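Local coordinates for protein CDA peptide synthetase I (PDB 5DU9) that is a nonribosomal peptide synthetase, represented here by a condensation domain, at residues H157-F169 / R297-S310. The protein carries 1 engineered substitution. Residues are numbered along the deposited sequence; the frame is centred on the assembly and turned at random.
Sequences HHIVIDGTSMALF and RYGANARITPGMVS. With UM2 ((2S)-2-amino-N-butyl-propanamide), chain E; SO4 (sulfate ion), chain C.
The HHxxxDG motif of the condensation domain, His157 to Gly163, meets segment 297-310 here, with Asp162 in a salt bridge to Arg297 and His158 lying against Met308. A single guanidinium nitrogen, Arg297 NH2, faces the syn lone pairs of both Asp162 oxygens, 3.1 Å from OD1 and 3.0 Å from OD2, with the carboxylate and guanidinium planes turned 78° apart. Val309 N comes to Asp162 OD2 on its anti side at 3.0 Å, while Asp162 is the helix N-cap, OD1 accepting from Ser165 N. Three nitrogens thus grip the carboxylate, two donors to each oxygen, and hold its rotation. Arg297 is itself clamped: NH1 donates to the carbonyls of Ala302 and Thr305, and Thr164 CG2, near NE, and Val309 CG2 cover opposite guanidinium faces. The backbones meet directly where Asp162 N donates to Gly307 O (2.9 Å); Ser165 OG adds a tie, accepting from Gly307 N at 2.8 Å. A bend at chi2 (50°) brings Met308 CE over one imidazole face, 3.6 Å from the His158 ring centroid in a CH-pi contact. At the ring edge, in plane, His158 NE2 accepts from NCQ of (2S)-2-amino-N-butyl-propanamide at 2.8 Å; Met308 borders the same pocket. Leu168 packs on Pro306 one turn further along the helix. The contact ties the end of strand 149-157 and the start of helix 163-182 to the loop leading into strand 311-318, with helix 14-24 against Met308 and helix 194-205 against Val309.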
loop_
_atom_site.group_PDB
_atom_site.type_symbol
_atom_site.label_atom_id
_atom_site.label_comp_id
_atom_site.label_asym_id
_atom_site.label_seq_id
_atom_site.Cartn_x
_atom_site.Cartn_y
_atom_site.Cartn_z
ATOM N N HIS A 157 -8.072 -9.205 2.536
ATOM C CA HIS A 157 -6.906 -10.058 2.430
ATOM C C HIS A 157 -6.065 -9.489 1.305
ATOM O O HIS A 157 -6.594 -9.156 0.249
ATOM C CB HIS A 157 -7.279 -11.506 2.145
ATOM C CG HIS A 157 -6.165 -12.463 2.416
ATOM N ND1 HIS A 157 -5.009 -12.486 1.666
ATOM C CD2 HIS A 157 -6.019 -13.412 3.369
ATOM C CE1 HIS A 157 -4.200 -13.419 2.141
ATOM N NE2 HIS A 157 -4.788 -13.991 3.177
ATOM N N HIS A 158 -4.762 -9.355 1.529
ATOM C CA HIS A 158 -3.890 -8.753 0.531
ATOM C C HIS A 158 -3.954 -9.485 -0.816
ATOM O O HIS A 158 -3.657 -8.896 -1.858
ATOM C CB HIS A 158 -2.446 -8.711 1.052
ATOM C CG HIS A 158 -1.631 -7.593 0.479
ATOM N ND1 HIS A 158 -1.954 -6.966 -0.704
ATOM C CD2 HIS A 158 -0.520 -6.973 0.942
ATOM C CE1 HIS A 158 -1.069 -6.016 -0.952
ATOM N NE2 HIS A 158 -0.187 -6.002 0.031
ATOM N N ILE A 159 -4.361 -10.751 -0.812
ATOM C CA ILE A 159 -4.379 -11.517 -2.053
ATOM C C ILE A 159 -5.436 -11.015 -3.043
ATOM O O ILE A 159 -5.334 -11.310 -4.228
ATOM C CB ILE A 159 -4.597 -13.036 -1.792
ATOM C CG1 ILE A 159 -4.076 -13.853 -2.980
ATOM C CG2 ILE A 159 -6.063 -13.355 -1.501
ATOM C CD1 ILE A 159 -3.946 -15.345 -2.705
ATOM N N VAL A 160 -6.434 -10.253 -2.583
ATOM C CA VAL A 160 -7.482 -9.776 -3.495
ATOM C C VAL A 160 -7.409 -8.270 -3.791
ATOM O O VAL A 160 -7.948 -7.819 -4.802
ATOM C CB VAL A 160 -8.912 -10.097 -2.970
ATOM C CG1 VAL A 160 -9.169 -11.601 -3.009
ATOM C CG2 VAL A 160 -9.143 -9.545 -1.575
ATOM N N ILE A 161 -6.751 -7.501 -2.928
ATOM C CA ILE A 161 -6.759 -6.038 -3.049
ATOM C C ILE A 161 -5.417 -5.424 -2.673
ATOM O O ILE A 161 -4.908 -5.662 -1.572
ATOM C CB ILE A 161 -7.869 -5.411 -2.155
ATOM C CG1 ILE A 161 -9.265 -5.715 -2.719
ATOM C CG2 ILE A 161 -7.685 -3.894 -1.999
ATOM C CD1 ILE A 161 -9.594 -5.027 -4.036
ATOM N N ASP A 162 -4.858 -4.643 -3.593
ATOM C CA ASP A 162 -3.665 -3.841 -3.324
ATOM C C ASP A 162 -4.035 -2.365 -3.145
ATOM O O ASP A 162 -5.206 -1.994 -3.199
ATOM C CB ASP A 162 -2.624 -4.011 -4.441
ATOM C CG ASP A 162 -3.181 -3.749 -5.832
ATOM O OD1 ASP A 162 -4.131 -2.949 -5.975
ATOM O OD2 ASP A 162 -2.637 -4.335 -6.795
ATOM N N GLY A 163 -3.030 -1.523 -2.924
ATOM C CA GLY A 163 -3.271 -0.119 -2.643
ATOM C C GLY A 163 -4.031 0.593 -3.744
ATOM O O GLY A 163 -4.976 1.340 -3.477
ATOM N N THR A 164 -3.612 0.368 -4.986
ATOM C CA THR A 164 -4.268 0.951 -6.145
ATOM C C THR A 164 -5.745 0.572 -6.169
ATOM O O THR A 164 -6.605 1.395 -6.484
ATOM C CB THR A 164 -3.591 0.488 -7.452
ATOM O OG1 THR A 164 -2.248 0.983 -7.486
ATOM C CG2 THR A 164 -4.340 0.988 -8.685
ATOM N N SER A 165 -6.032 -0.679 -5.826
ATOM C CA SER A 165 -7.389 -1.196 -5.935
ATOM C C SER A 165 -8.297 -0.681 -4.826
ATOM O O SER A 165 -9.508 -0.626 -4.998
ATOM C CB SER A 165 -7.368 -2.720 -5.928
ATOM O OG SER A 165 -6.647 -3.201 -7.052
ATOM N N MET A 166 -7.719 -0.303 -3.691
ATOM C CA MET A 166 -8.499 0.340 -2.634
ATOM C C MET A 166 -9.132 1.617 -3.181
ATOM O O MET A 166 -10.318 1.882 -2.971
ATOM C CB MET A 166 -7.624 0.653 -1.421
ATOM C CG MET A 166 -7.160 -0.582 -0.669
ATOM S SD MET A 166 -6.094 -0.154 0.713
ATOM C CE MET A 166 -5.733 -1.780 1.385
ATOM N N ALA A 167 -8.332 2.395 -3.900
ATOM C CA ALA A 167 -8.814 3.632 -4.499
ATOM C C ALA A 167 -9.881 3.352 -5.555
ATOM O O ALA A 167 -10.881 4.061 -5.636
ATOM C CB ALA A 167 -7.655 4.414 -5.106
ATOM N N LEU A 168 -9.671 2.316 -6.365
ATOM C CA LEU A 168 -10.657 1.952 -7.382
ATOM C C LEU A 168 -11.984 1.594 -6.724
ATOM O O LEU A 168 -13.055 1.977 -7.202
ATOM C CB LEU A 168 -10.168 0.781 -8.235
ATOM C CG LEU A 168 -9.014 1.043 -9.204
ATOM C CD1 LEU A 168 -8.553 -0.270 -9.817
ATOM C CD2 LEU A 168 -9.412 2.024 -10.294
ATOM N N PHE A 169 -11.900 0.860 -5.620
ATOM C CA PHE A 169 -13.088 0.459 -4.882
ATOM C C PHE A 169 -13.855 1.660 -4.335
ATOM O O PHE A 169 -15.064 1.777 -4.538
ATOM C CB PHE A 169 -12.717 -0.471 -3.726
ATOM C CG PHE A 169 -13.837 -0.682 -2.749
ATOM C CD1 PHE A 169 -14.835 -1.599 -3.014
ATOM C CD2 PHE A 169 -13.902 0.054 -1.578
ATOM C CE1 PHE A 169 -15.876 -1.786 -2.124
ATOM C CE2 PHE A 169 -14.941 -0.128 -0.682
ATOM C CZ PHE A 169 -15.927 -1.051 -0.956
ATOM N N ARG A 297 1.153 -2.538 -12.810
ATOM C CA ARG A 297 0.083 -2.387 -13.791
ATOM C C ARG A 297 0.607 -1.786 -15.086
ATOM O O ARG A 297 1.077 -0.650 -15.111
ATOM C CB ARG A 297 -1.040 -1.526 -13.212
ATOM C CG ARG A 297 -1.733 -2.215 -12.062
ATOM C CD ARG A 297 -2.575 -1.293 -11.197
ATOM N NE ARG A 297 -3.073 -2.060 -10.062
ATOM C CZ ARG A 297 -4.171 -2.808 -10.083
ATOM N NH1 ARG A 297 -4.927 -2.860 -11.172
ATOM N NH2 ARG A 297 -4.519 -3.502 -9.010
ATOM N N TYR A 298 0.524 -2.572 -16.156
ATOM C CA TYR A 298 1.041 -2.178 -17.457
ATOM C C TYR A 298 -0.071 -2.200 -18.495
ATOM O O TYR A 298 -0.617 -3.252 -18.817
ATOM C CB TYR A 298 2.197 -3.098 -17.850
ATOM C CG TYR A 298 3.247 -3.114 -16.774
ATOM C CD1 TYR A 298 4.142 -2.062 -16.640
ATOM C CD2 TYR A 298 3.309 -4.150 -15.856
ATOM C CE1 TYR A 298 5.086 -2.058 -15.633
ATOM C CE2 TYR A 298 4.251 -4.153 -14.848
ATOM C CZ TYR A 298 5.134 -3.106 -14.741
ATOM O OH TYR A 298 6.074 -3.104 -13.733
ATOM N N GLY A 299 -0.412 -1.016 -18.989
ATOM C CA GLY A 299 -1.460 -0.872 -19.983
ATOM C C GLY A 299 -2.762 -0.427 -19.355
ATOM O O GLY A 299 -2.924 -0.471 -18.135
ATOM N N ALA A 300 -3.698 -0.003 -20.197
ATOM C CA ALA A 300 -4.942 0.595 -19.726
ATOM C C ALA A 300 -5.813 -0.399 -18.966
ATOM O O ALA A 300 -6.408 -0.054 -17.942
ATOM C CB ALA A 300 -5.716 1.174 -20.899
ATOM N N ASN A 301 -5.908 -1.625 -19.471
ATOM C CA ASN A 301 -6.742 -2.634 -18.827
ATOM C C ASN A 301 -6.266 -2.919 -17.412
ATOM O O ASN A 301 -7.056 -2.926 -16.468
ATOM C CB ASN A 301 -6.753 -3.931 -19.637
ATOM C CG ASN A 301 -7.537 -5.034 -18.949
ATOM O OD1 ASN A 301 -8.763 -4.968 -18.844
ATOM N ND2 ASN A 301 -6.832 -6.052 -18.475
ATOM N N ALA A 302 -4.966 -3.141 -17.272
ATOM C CA ALA A 302 -4.385 -3.454 -15.974
ATOM C C ALA A 302 -4.601 -2.321 -14.971
ATOM O O ALA A 302 -4.848 -2.571 -13.787
ATOM C CB ALA A 302 -2.899 -3.755 -16.123
ATOM N N ARG A 303 -4.529 -1.080 -15.442
ATOM C CA ARG A 303 -4.645 0.072 -14.555
ATOM C C ARG A 303 -5.996 0.145 -13.840
ATOM O O ARG A 303 -6.073 0.651 -12.720
ATOM C CB ARG A 303 -4.402 1.367 -15.333
ATOM C CG ARG A 303 -2.922 1.681 -15.526
ATOM C CD ARG A 303 -2.695 3.114 -15.974
ATOM N NE ARG A 303 -3.188 3.357 -17.328
ATOM C CZ ARG A 303 -2.502 3.092 -18.436
ATOM N NH1 ARG A 303 -1.287 2.564 -18.367
ATOM N NH2 ARG A 303 -3.037 3.353 -19.622
ATOM N N ILE A 304 -7.044 -0.385 -14.466
ATOM C CA ILE A 304 -8.399 -0.286 -13.911
ATOM C C ILE A 304 -8.986 -1.641 -13.514
ATOM O O ILE A 304 -10.200 -1.793 -13.439
ATOM C CB ILE A 304 -9.359 0.401 -14.906
ATOM C CG1 ILE A 304 -9.422 -0.374 -16.227
ATOM C CG2 ILE A 304 -8.914 1.836 -15.147
ATOM C CD1 ILE A 304 -10.575 0.032 -17.127
ATOM N N THR A 305 -8.123 -2.616 -13.242
ATOM C CA THR A 305 -8.572 -3.936 -12.807
ATOM C C THR A 305 -8.312 -4.127 -11.313
ATOM O O THR A 305 -7.172 -4.329 -10.911
ATOM C CB THR A 305 -7.867 -5.058 -13.595
ATOM O OG1 THR A 305 -8.132 -4.897 -14.995
ATOM C CG2 THR A 305 -8.360 -6.430 -13.155
ATOM N N PRO A 306 -9.370 -4.062 -10.483
ATOM C CA PRO A 306 -9.138 -4.309 -9.057
ATOM C C PRO A 306 -8.532 -5.687 -8.822
ATOM O O PRO A 306 -8.955 -6.668 -9.432
ATOM C CB PRO A 306 -10.536 -4.197 -8.446
ATOM C CG PRO A 306 -11.289 -3.324 -9.399
ATOM C CD PRO A 306 -10.768 -3.688 -10.756
ATOM N N GLY A 307 -7.532 -5.754 -7.955
ATOM C CA GLY A 307 -6.820 -6.994 -7.741
ATOM C C GLY A 307 -5.581 -6.771 -6.906
ATOM O O GLY A 307 -5.486 -5.799 -6.161
ATOM N N MET A 308 -4.642 -7.701 -7.029
ATOM C CA MET A 308 -3.375 -7.647 -6.324
ATOM C C MET A 308 -2.272 -7.964 -7.323
ATOM O O MET A 308 -2.116 -9.116 -7.728
ATOM C CB MET A 308 -3.373 -8.639 -5.157
ATOM C CG MET A 308 -2.002 -8.968 -4.592
ATOM S SD MET A 308 -1.020 -7.510 -4.214
ATOM C CE MET A 308 0.200 -8.205 -3.095
ATOM N N VAL A 309 -1.532 -6.938 -7.742
ATOM C CA VAL A 309 -0.457 -7.121 -8.720
ATOM C C VAL A 309 0.807 -6.357 -8.355
ATOM O O VAL A 309 1.795 -6.421 -9.078
ATOM C CB VAL A 309 -0.886 -6.674 -10.141
ATOM C CG1 VAL A 309 -1.775 -7.719 -10.778
ATOM C CG2 VAL A 309 -1.573 -5.323 -10.102
ATOM N N SER A 310 0.784 -5.652 -7.228
ATOM C CA SER A 310 1.897 -4.794 -6.861
ATOM C C SER A 310 3.211 -5.561 -6.699
ATOM O O SER A 310 3.234 -6.755 -6.379
ATOM C CB SER A 310 1.577 -4.038 -5.573
ATOM O OG SER A 310 1.262 -4.931 -4.530
HETATM C CCH UM2 E . 5.290 -10.778 -2.699
HETATM C CCI UM2 E . 3.918 -10.130 -2.649
HETATM C CCJ UM2 E . 3.413 -9.919 -1.219
HETATM C CCK UM2 E . 3.990 -8.667 -0.558
HETATM N NCL UM2 E . 3.285 -7.436 -0.891
HETATM C CCM UM2 E . 3.017 -6.504 0.027
HETATM O OCN UM2 E . 2.892 -6.755 1.217
HETATM C CCO UM2 E . 2.898 -5.087 -0.458
HETATM C CCP UM2 E . 4.277 -4.434 -0.453
HETATM N NCQ UM2 E . 2.018 -4.315 0.441
HETATM S S SO4 C . -4.575 -2.961 -22.900
HETATM O O1 SO4 C . -3.691 -2.300 -23.855
HETATM O O2 SO4 C . -5.530 -3.809 -23.616
HETATM O O3 SO4 C . -3.781 -3.789 -21.998
HETATM O O4 SO4 C . -5.293 -1.949 -22.132
HETATM O O HOH W 1 -1.104 -2.346 -7.972
#